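Local coordinates for protein CarG (Serratia, PDB 4O7J) that probably confers intrinsic resistance to carbapenem antibiotics on Serratia and structurally resembles lysozyme inhibitors, at residues V92-K96 and Q141-Y147; S52-T57 and P124-W128. All coordinates share one frame; numbering follows the deposited sequence.

How the interactions relate
Both contacts use the antiparallel four-stranded sheet: interaction 1 packs the 3-10 segment that begins at Ala143 on its inner strand 88-96, and interaction 2 joins its outer strand 126-135 to 52-57, the end of strand 51-53 of the other sheet and the loop after it. Their centres are 23 Å apart, on opposite sides of the chain's centre; their nearest atoms are about 7 Å apart. Along the sequence their segments alternate. Interaction 2 lies nearer the second subunit, which reaches several of its residues, and the side chain of Tyr126 is about 8 Å from the sodium ion bound at Asp14, Asn16, Asp18, Leu20 and Asp22. Interaction 1 is untouched by the other chain.

Interaction 1. Residues V92-K96 and Q141-Y147; sequences VTARK and QSADEAY
Lys96 NZ is gripped by three backbone carbonyls: it gives a hydrogen bond of 3.0 Å to Gln141 O, and it also bonds to Leu101 O and Asp103 O. Its approach to Gln141 O is out of the carbonyl plane by 40°, so neither lone pair is met head-on. The bend at chi3 (67°) turns the end of the lysine chain along this carbonyl, with CD 3.5 Å from Gln141 O.

At the far end of the contact Tyr147 OH donates to Val92 O at 2.8 Å, tilted 31° from the carbonyl plane, while Ala94 N gives the same hydroxyl a weak bond. The hydroxyl thus bridges two backbone groups of one strand. Val92 CG1 lies at the edge of the tyrosine ring, 3.9 Å from Tyr147 CE1. Between the two polar ends sit the small side chains: Ala94 CB is 3.9 Å from Ala143 CB, and the latter also rests 3.5 Å from Ala94 O.

Two short methyl groups let the backbones come close, with Ala94 CA and Ala143 CA 5.4 Å apart. This is a 3-10 segment, beginning at Ala143, packed on one face of the antiparallel four-stranded sheet, against its inner strand 88-96.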
loop_
_atom_site.group_PDB
_atom_site.type_symbol
_atom_site.label_atom_id
_atom_site.label_comp_id
_atom_site.label_asym_id
_atom_site.label_seq_id
_atom_site.Cartn_x
_atom_site.Cartn_y
_atom_site.Cartn_z
ATOM N N VAL A 92 -4.671 -0.140 16.676
ATOM C CA VAL A 92 -5.652 0.694 17.331
ATOM C C VAL A 92 -5.860 1.979 16.567
ATOM O O VAL A 92 -4.928 2.778 16.380
ATOM C CB VAL A 92 -5.274 0.995 18.763
ATOM C CG1 VAL A 92 -6.446 1.743 19.444
ATOM C CG2 VAL A 92 -4.987 -0.320 19.494
ATOM N N THR A 93 -7.083 2.139 16.068
ATOM C CA THR A 93 -7.468 3.327 15.316
ATOM C C THR A 93 -8.123 4.282 16.292
ATOM O O THR A 93 -9.115 3.915 16.941
ATOM C CB THR A 93 -8.391 3.024 14.109
ATOM O OG1 THR A 93 -7.698 2.173 13.191
ATOM C CG2 THR A 93 -8.791 4.306 13.359
ATOM N N ALA A 94 -7.583 5.500 16.399
ATOM C CA ALA A 94 -8.262 6.565 17.158
ATOM C C ALA A 94 -8.984 7.468 16.170
ATOM O O ALA A 94 -8.357 7.992 15.184
ATOM C CB ALA A 94 -7.254 7.346 17.903
ATOM N N ARG A 95 -10.265 7.760 16.399
ATOM C CA ARG A 95 -10.996 8.606 15.483
ATOM C C ARG A 95 -11.856 9.589 16.294
ATOM O O ARG A 95 -12.550 9.160 17.195
ATOM C CB ARG A 95 -11.917 7.739 14.576
ATOM C CG ARG A 95 -12.698 8.548 13.536
ATOM C CD ARG A 95 -13.388 7.721 12.461
ATOM N NE ARG A 95 -14.483 6.981 13.070
ATOM C CZ ARG A 95 -15.706 7.471 13.343
ATOM N NH1 ARG A 95 -16.074 8.707 13.021
ATOM N NH2 ARG A 95 -16.582 6.687 13.946
ATOM N N LYS A 96 -11.830 10.866 15.919
ATOM C CA LYS A 96 -12.818 11.886 16.394
ATOM C C LYS A 96 -14.158 11.576 15.825
ATOM O O LYS A 96 -14.321 11.445 14.586
ATOM C CB LYS A 96 -12.357 13.279 16.055
ATOM C CG LYS A 96 -11.022 13.633 16.696
ATOM C CD LYS A 96 -10.653 15.085 16.620
ATOM C CE LYS A 96 -11.589 15.935 17.460
ATOM N NZ LYS A 96 -11.262 17.325 17.335
ATOM N N GLN A 141 -8.578 17.332 21.499
ATOM C CA GLN A 141 -8.422 18.071 20.279
ATOM C C GLN A 141 -7.906 17.150 19.117
ATOM O O GLN A 141 -8.377 17.308 18.008
ATOM C CB GLN A 141 -7.448 19.207 20.458
ATOM C CG GLN A 141 -7.214 20.064 19.221
ATOM C CD GLN A 141 -8.450 20.769 18.775
ATOM O OE1 GLN A 141 -8.961 21.580 19.534
ATOM N NE2 GLN A 141 -8.960 20.485 17.523
ATOM N N SER A 142 -6.941 16.294 19.404
ATOM C CA SER A 142 -6.310 15.472 18.378
ATOM C C SER A 142 -6.495 14.025 18.745
ATOM O O SER A 142 -6.433 13.636 19.941
ATOM C CB SER A 142 -4.799 15.845 18.272
ATOM O OG SER A 142 -4.209 15.215 17.141
ATOM N N ALA A 143 -6.857 13.198 17.760
ATOM C CA ALA A 143 -7.235 11.796 18.032
ATOM C C ALA A 143 -6.124 10.997 18.687
ATOM O O ALA A 143 -6.397 10.181 19.564
ATOM C CB ALA A 143 -7.685 11.092 16.735
ATOM N N ASP A 144 -4.875 11.296 18.338
ATOM C CA ASP A 144 -3.722 10.593 18.884
ATOM C C ASP A 144 -3.559 10.842 20.412
ATOM O O ASP A 144 -2.931 10.021 21.093
ATOM C CB ASP A 144 -2.436 11.010 18.183
ATOM C CG ASP A 144 -2.261 12.490 18.183
ATOM O OD1 ASP A 144 -3.149 13.150 17.612
ATOM O OD2 ASP A 144 -1.302 12.987 18.786
ATOM N N GLU A 145 -4.162 11.906 20.916
ATOM C CA GLU A 145 -4.097 12.119 22.351
ATOM C C GLU A 145 -4.785 10.998 23.171
ATOM O O GLU A 145 -4.410 10.769 24.284
ATOM C CB GLU A 145 -4.617 13.481 22.720
ATOM C CG GLU A 145 -3.811 14.687 22.276
ATOM C CD GLU A 145 -4.604 15.925 22.668
ATOM O OE1 GLU A 145 -5.324 16.435 21.834
ATOM O OE2 GLU A 145 -4.623 16.238 23.884
ATOM N N ALA A 146 -5.793 10.353 22.602
ATOM C CA ALA A 146 -6.546 9.322 23.274
ATOM C C ALA A 146 -5.713 8.049 23.493
ATOM O O ALA A 146 -6.080 7.198 24.254
ATOM C CB ALA A 146 -7.816 8.982 22.518
ATOM N N TYR A 147 -4.575 7.922 22.825
ATOM C CA TYR A 147 -3.740 6.681 22.989
ATOM C C TYR A 147 -3.164 6.655 24.419
ATOM O O TYR A 147 -2.746 5.613 24.907
ATOM C CB TYR A 147 -2.573 6.613 21.994
ATOM C CG TYR A 147 -3.003 6.304 20.592
ATOM C CD1 TYR A 147 -3.732 5.172 20.317
ATOM C CD2 TYR A 147 -2.682 7.111 19.551
ATOM C CE1 TYR A 147 -4.207 4.904 19.080
ATOM C CE2 TYR A 147 -3.117 6.828 18.298
ATOM C CZ TYR A 147 -3.882 5.703 18.057
ATOM O OH TYR A 147 -4.245 5.419 16.768
#

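Interaction 2. Residues S52-T57 and P124-W128; sequences SIMPVT and PLYEW
Met54 and Trp128 cross at about a right angle, and the methionine methyl does the touching. Met54 CE stands 3.6 Å from the centroid of the five-membered ring of Trp128 and 20° off its normal, a CH-pi contact over the face; its position is offset toward the rim, where Trp128 CD1 is 3.5 Å away. Met54 SD lies 4.4 Å from the centroid of the same Trp128 ring, obliquely to it, in a Met-aromatic contact. A turn about the CG-SD bond (chi3 71°) swings CE out of the extended line of the chain and onto the indole, whose ring also meets Phe42 edge to face.

Tyr126 lies at the other end. Its ring turns an edge to Ser52 OG, 3.4 Å from Tyr126 CD2, while Leu125 CG covers one face over the centre. The serine hydroxyl has its polar partner elsewhere, in Asp30 of the second subunit. Met54 also crosses Tyr126 nearly at right angles, CG against CB.

These side chains join the end of strand 51-53 and the loop following it, on the branched five-stranded sheet, to outer strand 126-135 of the antiparallel four-stranded sheet, so the contact links the two sheets. Near the subunit interface Pro55 CG packs 3.9 Å from Pro124 CB, and Phe29 of the second subunit lies against both prolines.

Thr57 OG1 donates to Trp128 O at 2.7 Å, tilted 23° from the carbonyl plane. A water accepts from Trp128 N and donates to Pro55 O and, at 3.0 Å, to Thr57 OG1.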
loop_
_atom_site.group_PDB
_atom_site.type_symbol
_atom_site.label_atom_id
_atom_site.label_comp_id
_atom_site.label_asym_id
_atom_site.label_seq_id
_atom_site.Cartn_x
_atom_site.Cartn_y
_atom_site.Cartn_z
ATOM N N SER A 52 2.261 -11.294 1.721
ATOM C CA SER A 52 0.852 -11.095 1.536
ATOM C C SER A 52 0.459 -9.702 2.111
ATOM O O SER A 52 0.603 -9.440 3.337
ATOM C CB SER A 52 0.167 -12.217 2.262
ATOM O OG SER A 52 -1.232 -12.311 2.014
ATOM N N ILE A 53 -0.008 -8.811 1.277
ATOM C CA ILE A 53 -0.348 -7.459 1.716
ATOM C C ILE A 53 -1.720 -7.490 2.398
ATOM O O ILE A 53 -2.690 -8.007 1.855
ATOM C CB ILE A 53 -0.212 -6.430 0.554
ATOM C CG1 ILE A 53 -0.416 -4.983 1.081
ATOM C CG2 ILE A 53 -1.208 -6.701 -0.573
ATOM C CD1 ILE A 53 -0.202 -3.881 0.046
ATOM N N MET A 54 -1.806 -6.984 3.618
ATOM C CA MET A 54 -3.014 -6.949 4.350
ATOM C C MET A 54 -3.910 -5.755 3.920
ATOM O O MET A 54 -3.437 -4.650 3.782
ATOM C CB MET A 54 -2.747 -6.862 5.869
ATOM C CG MET A 54 -2.013 -8.047 6.418
ATOM S SD MET A 54 -1.769 -7.876 8.201
ATOM C CE MET A 54 -3.453 -8.127 8.771
ATOM N N PRO A 55 -5.227 -6.017 3.680
ATOM C CA PRO A 55 -6.185 -4.934 3.471
ATOM C C PRO A 55 -6.448 -4.069 4.704
ATOM O O PRO A 55 -6.173 -4.486 5.875
ATOM C CB PRO A 55 -7.475 -5.686 3.010
ATOM C CG PRO A 55 -7.392 -7.008 3.682
ATOM C CD PRO A 55 -5.894 -7.335 3.758
ATOM N N VAL A 56 -6.912 -2.870 4.429
ATOM C CA VAL A 56 -7.443 -1.994 5.465
ATOM C C VAL A 56 -8.875 -2.535 5.695
ATOM O O VAL A 56 -9.633 -2.743 4.735
ATOM C CB VAL A 56 -7.473 -0.529 5.032
ATOM C CG1 VAL A 56 -8.216 0.325 6.052
ATOM C CG2 VAL A 56 -6.021 -0.018 4.865
ATOM N N THR A 57 -9.268 -2.706 6.957
ATOM C CA THR A 57 -10.562 -3.307 7.270
ATOM C C THR A 57 -11.700 -2.402 6.855
ATOM O O THR A 57 -11.631 -1.202 7.050
ATOM C CB THR A 57 -10.646 -3.578 8.777
ATOM O OG1 THR A 57 -9.421 -4.167 9.141
ATOM C CG2 THR A 57 -11.749 -4.540 9.110
ATOM N N PRO A 124 -10.280 -12.209 2.943
ATOM C CA PRO A 124 -8.808 -12.045 3.060
ATOM C C PRO A 124 -8.213 -13.106 3.971
ATOM O O PRO A 124 -8.735 -13.367 5.058
ATOM C CB PRO A 124 -8.655 -10.660 3.672
ATOM C CG PRO A 124 -9.952 -9.969 3.367
ATOM C CD PRO A 124 -11.012 -11.016 3.398
ATOM N N LEU A 125 -7.134 -13.733 3.490
ATOM C CA LEU A 125 -6.427 -14.724 4.234
ATOM C C LEU A 125 -5.901 -14.128 5.548
ATOM O O LEU A 125 -6.033 -14.749 6.638
ATOM C CB LEU A 125 -5.251 -15.221 3.429
ATOM C CG LEU A 125 -4.337 -16.204 4.126
ATOM C CD1 LEU A 125 -5.139 -17.381 4.644
ATOM C CD2 LEU A 125 -3.257 -16.617 3.158
ATOM N N TYR A 126 -5.335 -12.916 5.436
ATOM C CA TYR A 126 -4.790 -12.186 6.613
ATOM C C TYR A 126 -5.436 -10.831 6.717
ATOM O O TYR A 126 -5.410 -10.023 5.749
ATOM C CB TYR A 126 -3.287 -11.975 6.490
ATOM C CG TYR A 126 -2.493 -13.238 6.294
ATOM C CD1 TYR A 126 -2.460 -14.245 7.254
ATOM C CD2 TYR A 126 -1.776 -13.421 5.156
ATOM C CE1 TYR A 126 -1.698 -15.384 7.079
ATOM C CE2 TYR A 126 -1.084 -14.580 4.937
ATOM C CZ TYR A 126 -1.040 -15.558 5.907
ATOM O OH TYR A 126 -0.290 -16.670 5.708
ATOM N N GLU A 127 -6.064 -10.559 7.872
ATOM C CA GLU A 127 -6.726 -9.263 8.096
ATOM C C GLU A 127 -6.643 -8.795 9.559
ATOM O O GLU A 127 -6.366 -9.573 10.449
ATOM C CB GLU A 127 -8.206 -9.288 7.646
ATOM C CG GLU A 127 -9.026 -10.037 8.655
ATOM C CD GLU A 127 -10.442 -10.434 8.202
ATOM O OE1 GLU A 127 -10.849 -10.145 7.047
ATOM O OE2 GLU A 127 -11.104 -11.080 9.059
ATOM N N TRP A 128 -6.895 -7.508 9.758
ATOM C CA TRP A 128 -7.089 -6.913 11.063
ATOM C C TRP A 128 -8.608 -6.976 11.340
ATOM O O TRP A 128 -9.449 -6.412 10.606
ATOM C CB TRP A 128 -6.618 -5.500 11.057
ATOM C CG TRP A 128 -5.150 -5.373 11.029
ATOM C CD1 TRP A 128 -4.417 -4.983 9.996
ATOM C CD2 TRP A 128 -4.240 -5.683 12.102
ATOM N NE1 TRP A 128 -3.110 -4.989 10.325
ATOM C CE2 TRP A 128 -2.947 -5.433 11.606
ATOM C CE3 TRP A 128 -4.383 -6.193 13.397
ATOM C CZ2 TRP A 128 -1.828 -5.583 12.371
ATOM C CZ3 TRP A 128 -3.274 -6.377 14.181
ATOM C CH2 TRP A 128 -1.970 -6.084 13.663
HETATM O O HOH W 1 -7.617 -5.889 7.449
#